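Local coordinates for protein racemase, putative (Roseobacter denitrificans, PDB 3TCS) that binds magnesium and D-alanine in the barrel of an enolase-superfamily fold and may act as a racemase or hydro-lyase, its true substrate not being settled, at residues P190-R193 / R194-D198; G183-E186 / E187-T191. All coordinates share one frame; numbering follows the deposited sequence.

Contact 1. Residues P190-R193 / R194-D198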
ATOM      1  N   PRO B 190      -3.150 -25.695 -26.337  1.00 10.60           N
ATOM      2  CA  PRO B 190      -3.041 -27.047 -26.890  1.00 10.89           C
ATOM      3  C   PRO B 190      -1.587 -27.505 -27.017  1.00 11.04           C
ATOM      4  O   PRO B 190      -1.296 -28.688 -26.868  1.00 11.43           O
ATOM      5  CB  PRO B 190      -3.732 -26.930 -28.253  1.00 12.10           C
ATOM      6  CG  PRO B 190      -3.555 -25.483 -28.615  1.00 11.03           C
ATOM      7  CD  PRO B 190      -3.803 -24.786 -27.296  1.00 12.28           C
ATOM      8  N   THR B 191      -0.678 -26.569 -27.283  1.00 10.42           N
ATOM      9  CA  THR B 191       0.738 -26.911 -27.424  1.00 11.20           C
ATOM     10  C   THR B 191       1.304 -27.555 -26.163  1.00 10.73           C
ATOM     11  O   THR B 191       2.044 -28.534 -26.238  1.00  9.37           O
ATOM     12  CB  THR B 191       1.597 -25.667 -27.780  1.00 12.21           C
ATOM     13  OG1 THR B 191       1.251 -25.206 -29.091  1.00 13.99           O
ATOM     14  CG2 THR B 191       3.083 -26.012 -27.760  1.00 14.65           C
ATOM     15  N   MET B 192       0.970 -27.007 -25.000  1.00 11.20           N
ATOM     16  CA  MET B 192       1.469 -27.581 -23.752  1.00 10.19           C
ATOM     17  C   MET B 192       0.916 -28.990 -23.522  1.00  9.91           C
ATOM     18  O   MET B 192       1.652 -29.902 -23.140  1.00 10.95           O
ATOM     19  CB  MET B 192       1.116 -26.678 -22.570  1.00 10.97           C
ATOM     20  CG  MET B 192       1.954 -25.404 -22.502  1.00 12.31           C
ATOM     21  SD  MET B 192       3.725 -25.770 -22.427  1.00 16.58           S
ATOM     22  CE  MET B 192       3.790 -26.555 -20.814  1.00 18.51           C
ATOM     23  N   ARG B 193      -0.376 -29.181 -23.760  1.00 10.24           N
ATOM     24  CA  ARG B 193      -0.956 -30.504 -23.563  1.00 10.11           C
ATOM     25  C   ARG B 193      -0.366 -31.516 -24.544  1.00  9.99           C
ATOM     26  O   ARG B 193      -0.054 -32.652 -24.175  1.00  8.94           O
ATOM     27  CB  ARG B 193      -2.477 -30.466 -23.719  1.00  9.14           C
ATOM     28  CG  ARG B 193      -3.112 -31.849 -23.603  1.00 11.62           C
ATOM     29  CD  ARG B 193      -2.706 -32.526 -22.295  1.00 11.30           C
ATOM     30  NE  ARG B 193      -3.378 -31.909 -21.159  1.00 12.46           N
ATOM     31  CZ  ARG B 193      -3.024 -32.062 -19.887  1.00 14.05           C
ATOM     32  NH1 ARG B 193      -1.981 -32.816 -19.556  1.00 11.12           N
ATOM     33  NH2 ARG B 193      -3.730 -31.456 -18.941  1.00 14.74           N
ATOM     34  N   ARG B 194      -0.209 -31.102 -25.797  1.00  9.84           N
ATOM     35  CA  ARG B 194       0.349 -31.985 -26.812  1.00  8.57           C
ATOM     36  C   ARG B 194       1.781 -32.383 -26.493  1.00 10.04           C
ATOM     37  O   ARG B 194       2.125 -33.562 -26.498  1.00  7.93           O
ATOM     38  CB  ARG B 194       0.336 -31.307 -28.187  1.00  8.78           C
ATOM     39  CG  ARG B 194       1.012 -32.137 -29.267  1.00 11.99           C
ATOM     40  CD  ARG B 194       1.084 -31.418 -30.608  1.00 12.03           C
ATOM     41  NE  ARG B 194       1.900 -30.206 -30.568  1.00 13.17           N
ATOM     42  CZ  ARG B 194       1.415 -28.974 -30.694  1.00 14.00           C
ATOM     43  NH1 ARG B 194       0.116 -28.785 -30.863  1.00 16.13           N
ATOM     44  NH2 ARG B 194       2.232 -27.927 -30.667  1.00 15.63           N
ATOM     45  N   GLU B 195       2.610 -31.385 -26.210  1.00  9.44           N
ATOM     46  CA  GLU B 195       4.021 -31.619 -25.945  1.00 11.04           C
ATOM     47  C   GLU B 195       4.385 -32.222 -24.596  1.00 11.29           C
ATOM     48  O   GLU B 195       5.302 -33.038 -24.524  1.00 11.75           O
ATOM     49  CB  GLU B 195       4.804 -30.320 -26.151  1.00 11.05           C
ATOM     50  CG  GLU B 195       4.750 -29.773 -27.576  1.00 12.82           C
ATOM     51  CD  GLU B 195       5.239 -30.776 -28.607  1.00 18.91           C
ATOM     52  OE1 GLU B 195       6.289 -31.414 -28.370  1.00 17.42           O
ATOM     53  OE2 GLU B 195       4.579 -30.921 -29.657  1.00 19.23           O
ATOM     54  N   LEU B 196       3.693 -31.823 -23.532  1.00 11.53           N
ATOM     55  CA  LEU B 196       3.997 -32.350 -22.201  1.00 12.19           C
ATOM     56  C   LEU B 196       3.276 -33.656 -21.863  1.00 12.86           C
ATOM     57  O   LEU B 196       3.631 -34.339 -20.897  1.00 12.74           O
ATOM     58  CB  LEU B 196       3.702 -31.290 -21.134  1.00 13.00           C
ATOM     59  CG  LEU B 196       4.751 -30.184 -20.940  1.00 16.24           C
ATOM     60  CD1 LEU B 196       6.063 -30.807 -20.473  1.00 16.92           C
ATOM     61  CD2 LEU B 196       4.965 -29.420 -22.229  1.00 18.25           C
ATOM     62  N   GLY B 197       2.259 -34.000 -22.647  1.00 11.96           N
ATOM     63  CA  GLY B 197       1.546 -35.243 -22.417  1.00 11.49           C
ATOM     64  C   GLY B 197       0.333 -35.163 -21.514  1.00 11.48           C
ATOM     65  O   GLY B 197       0.085 -34.144 -20.873  1.00 10.25           O
ATOM     66  N   ASP B 198      -0.414 -36.262 -21.454  1.00 11.99           N
ATOM     67  CA  ASP B 198      -1.624 -36.334 -20.641  1.00 13.56           C
ATOM     68  C   ASP B 198      -1.391 -36.626 -19.165  1.00 14.24           C
ATOM     69  O   ASP B 198      -2.303 -36.472 -18.354  1.00 15.25           O
ATOM     70  CB  ASP B 198      -2.557 -37.422 -21.168  1.00 14.56           C
ATOM     71  CG  ASP B 198      -2.824 -37.301 -22.643  1.00 16.16           C
ATOM     72  OD1 ASP B 198      -3.090 -36.177 -23.110  1.00 17.59           O
ATOM     73  OD2 ASP B 198      -2.777 -38.341 -23.329  1.00 19.52           O
TER
HETATM   74  O   HOH W   1      -0.849 -26.011 -31.330  1.00 22.44           O
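Arg-193 reaches forward over the C-terminal end of helix 184-196, an outer helix of the enolase-superfamily TIM barrel, to Gly-197, the first residue to leave the helix. CG starts anti to the backbone N (chi1 177°), and bends at chi2 and chi3 then swing the guanidinium round to the carbonyl of Gly-197. Its NH1 donates to Gly-197 O at 2.8 Å, the oxygen lying in the guanidinium plane and receiving the proton on a lone pair. NH1 donates to Val-200 O as well, and NE to His-225 O, so one cation gathers carbonyls from the loops at this end. Asp-198 crosses the arginine at about a right angle; its OD1 comes to 3.8 Å from CD of Arg-193. On the buried side Met-192 and Leu-196 run side by side, pointing the same way, and pack on strand 165-169 through Val-168 and Phe-166. Their contact is tight, CE of Met-192 lying 3.4 Å from CD2 of Leu-196. The guanidinium of Arg-194 turns one face to CA of Thr-191, while its NE binds Glu-195 OE2 in plane at 2.9 Å, a salt bridge on the carboxylate's anti lone pair. Thr-191 OG1, held chiefly by Glu-187 O, gets only a weak bond from Arg-194 NH2, and one water donates to Thr-191 OG1 and accepts from Arg-194 NH1.

Contact 2. Residues G183-E186 / E187-T191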
ATOM      1  N   GLY B 183      -3.233 -14.364 -30.921  1.00 17.20           N
ATOM      2  CA  GLY B 183      -3.274 -15.815 -30.921  1.00 16.15           C
ATOM      3  C   GLY B 183      -2.286 -16.588 -30.066  1.00 15.03           C
ATOM      4  O   GLY B 183      -2.303 -17.819 -30.084  1.00 13.95           O
ATOM      5  N   ARG B 184      -1.432 -15.904 -29.312  1.00 13.76           N
ATOM      6  CA  ARG B 184      -0.469 -16.624 -28.488  1.00 13.09           C
ATOM      7  C   ARG B 184      -1.136 -17.559 -27.475  1.00 12.20           C
ATOM      8  O   ARG B 184      -0.734 -18.710 -27.329  1.00 12.04           O
ATOM      9  CB  ARG B 184       0.453 -15.658 -27.741  1.00 12.10           C
ATOM     10  CG  ARG B 184       1.515 -16.389 -26.920  1.00 11.83           C
ATOM     11  CD  ARG B 184       2.477 -15.439 -26.236  1.00 11.57           C
ATOM     12  NE  ARG B 184       3.553 -16.166 -25.564  1.00 12.44           N
ATOM     13  CZ  ARG B 184       3.413 -16.827 -24.419  1.00 11.61           C
ATOM     14  NH1 ARG B 184       2.239 -16.855 -23.801  1.00 11.54           N
ATOM     15  NH2 ARG B 184       4.444 -17.467 -23.892  1.00  9.86           N
ATOM     16  N   THR B 185      -2.155 -17.068 -26.779  1.00 12.27           N
ATOM     17  CA  THR B 185      -2.837 -17.886 -25.780  1.00 11.98           C
ATOM     18  C   THR B 185      -3.553 -19.074 -26.416  1.00 13.40           C
ATOM     19  O   THR B 185      -3.515 -20.187 -25.883  1.00 12.98           O
ATOM     20  CB  THR B 185      -3.841 -17.048 -24.969  1.00 12.73           C
ATOM     21  OG1 THR B 185      -3.140 -15.988 -24.306  1.00 14.25           O
ATOM     22  CG2 THR B 185      -4.540 -17.913 -23.921  1.00 13.28           C
ATOM     23  N   GLU B 186      -4.203 -18.837 -27.554  1.00 12.03           N
ATOM     24  CA  GLU B 186      -4.905 -19.897 -28.263  1.00 13.22           C
ATOM     25  C   GLU B 186      -3.940 -21.014 -28.663  1.00 12.56           C
ATOM     26  O   GLU B 186      -4.309 -22.187 -28.684  1.00 11.08           O
ATOM     27  CB  GLU B 186      -5.587 -19.348 -29.524  1.00 14.96           C
ATOM     28  CG  GLU B 186      -6.877 -18.574 -29.284  1.00 17.63           C
ATOM     29  CD  GLU B 186      -6.656 -17.150 -28.808  1.00 18.95           C
ATOM     30  OE1 GLU B 186      -5.489 -16.711 -28.707  1.00 17.64           O
ATOM     31  OE2 GLU B 186      -7.665 -16.462 -28.542  1.00 19.37           O
ATOM     32  N   GLU B 187      -2.703 -20.648 -28.980  1.00 12.03           N
ATOM     33  CA  GLU B 187      -1.708 -21.634 -29.384  1.00 13.30           C
ATOM     34  C   GLU B 187      -1.026 -22.345 -28.219  1.00 12.60           C
ATOM     35  O   GLU B 187      -0.831 -23.558 -28.253  1.00 11.63           O
ATOM     36  CB  GLU B 187      -0.632 -20.980 -30.261  1.00 15.79           C
ATOM     37  CG  GLU B 187       0.582 -21.873 -30.493  1.00 19.94           C
ATOM     38  CD  GLU B 187       1.633 -21.230 -31.378  1.00 23.57           C
ATOM     39  OE1 GLU B 187       1.742 -19.985 -31.381  1.00 27.98           O
ATOM     40  OE2 GLU B 187       2.368 -21.975 -32.057  1.00 26.59           O
ATOM     41  N   ILE B 188      -0.679 -21.595 -27.181  1.00 11.91           N
ATOM     42  CA  ILE B 188       0.031 -22.182 -26.053  1.00 10.06           C
ATOM     43  C   ILE B 188      -0.749 -23.253 -25.289  1.00 10.87           C
ATOM     44  O   ILE B 188      -0.157 -24.212 -24.794  1.00 10.73           O
ATOM     45  CB  ILE B 188       0.521 -21.069 -25.077  1.00 10.40           C
ATOM     46  CG1 ILE B 188       1.717 -21.574 -24.270  1.00 11.75           C
ATOM     47  CG2 ILE B 188      -0.608 -20.634 -24.157  1.00 10.79           C
ATOM     48  CD1 ILE B 188       2.423 -20.479 -23.474  1.00 12.21           C
ATOM     49  N   ILE B 189      -2.070 -23.116 -25.212  1.00  9.02           N
ATOM     50  CA  ILE B 189      -2.872 -24.089 -24.477  1.00 10.08           C
ATOM     51  C   ILE B 189      -2.773 -25.501 -25.059  1.00 10.13           C
ATOM     52  O   ILE B 189      -2.359 -26.426 -24.363  1.00  9.24           O
ATOM     53  CB  ILE B 189      -4.341 -23.616 -24.375  1.00  9.28           C
ATOM     54  CG1 ILE B 189      -4.390 -22.340 -23.522  1.00  9.58           C
ATOM     55  CG2 ILE B 189      -5.211 -24.707 -23.774  1.00 10.17           C
ATOM     56  CD1 ILE B 189      -5.769 -21.731 -23.383  1.00  9.44           C
ATOM     57  N   PRO B 190      -3.150 -25.695 -26.337  1.00 10.60           N
ATOM     58  CA  PRO B 190      -3.041 -27.047 -26.890  1.00 10.89           C
ATOM     59  C   PRO B 190      -1.587 -27.505 -27.017  1.00 11.04           C
ATOM     60  O   PRO B 190      -1.296 -28.688 -26.868  1.00 11.43           O
ATOM     61  CB  PRO B 190      -3.732 -26.930 -28.253  1.00 12.10           C
ATOM     62  CG  PRO B 190      -3.555 -25.483 -28.615  1.00 11.03           C
ATOM     63  CD  PRO B 190      -3.803 -24.786 -27.296  1.00 12.28           C
ATOM     64  N   THR B 191      -0.678 -26.569 -27.283  1.00 10.42           N
ATOM     65  CA  THR B 191       0.738 -26.911 -27.424  1.00 11.20           C
ATOM     66  C   THR B 191       1.304 -27.555 -26.163  1.00 10.73           C
ATOM     67  O   THR B 191       2.044 -28.534 -26.238  1.00  9.37           O
ATOM     68  CB  THR B 191       1.597 -25.667 -27.780  1.00 12.21           C
ATOM     69  OG1 THR B 191       1.251 -25.206 -29.091  1.00 13.99           O
ATOM     70  CG2 THR B 191       3.083 -26.012 -27.760  1.00 14.65           C
TER
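Glu-187 N reaches back to Gly-183 O at 3.1 Å, closing the first turn of helix 184-196, with Gly-183 as N-cap at a positive phi. Among the backbone bonds that follow, Ile-188 N to Arg-184 O is a good bond at 2.9 Å, whereas Ile-189 N to Thr-185 O is weak. The series then breaks: Pro-190 has no N-H, and its CD sits 3.0 Å from Glu-186 O, kinking the helix.

Just past the kink a side chain lends a hand. Thr-191 OG1 donates to Glu-187 O at 2.8 Å, coming from above the carbonyl plane, while Thr-191 N donates to the same oxygen, so two donors grip it.

The van der Waals contacts of the side chains follow the same spacing of four residues. Arg-184 is stretched out from CG to NE, which carries its guanidinium out from the helix to the end of Ile-188; CD1 of Ile-188 lies 3.6 Å from NH1 of Arg-184. Thr-185 CG2 meets Ile-189 CD1 more loosely, at 4.0 Å, the two side chains crossing at a slant.

The polar ends are taken up by neighbouring parts of the barrel. Arg-184 NH2 donates to Ile-145 O and its NH1 to Arg-169 O, and the guanidinium makes a cation-pi contact with Trp-181; Thr-185 OG1 takes a bond from Gly-171 N, and Glu-186 OE2 forms a salt bridge with Arg-214.

This is the N-terminal half of a barrel helix with glycine at its N-cap position and a proline kink in the middle, the helix of a beta-alpha-beta unit between strands 165-169 and 201-205 in the enolase-superfamily TIM barrel.

How the contacts relate
Leaving strand 165-169, the chain passes through a loop to Gly-183, where contact 2 closes the opening turns of helix 184-196. Contact 1 begins on the residues where contact 2 ends, Pro-190 and Thr-191 belonging to both, and carries the helix to its C-terminal exit at Gly-197 before strand 201-205. The two are therefore consecutive and overlapping, neither nested nor crossed, with centres about 11 Å apart. Neither closes a long loop. Together they span the helix of one beta-alpha-beta unit: contact 2 sets it against helix 212-224 and the loops after strand 165-169, contact 1 against helix 147-161 and the strands beneath.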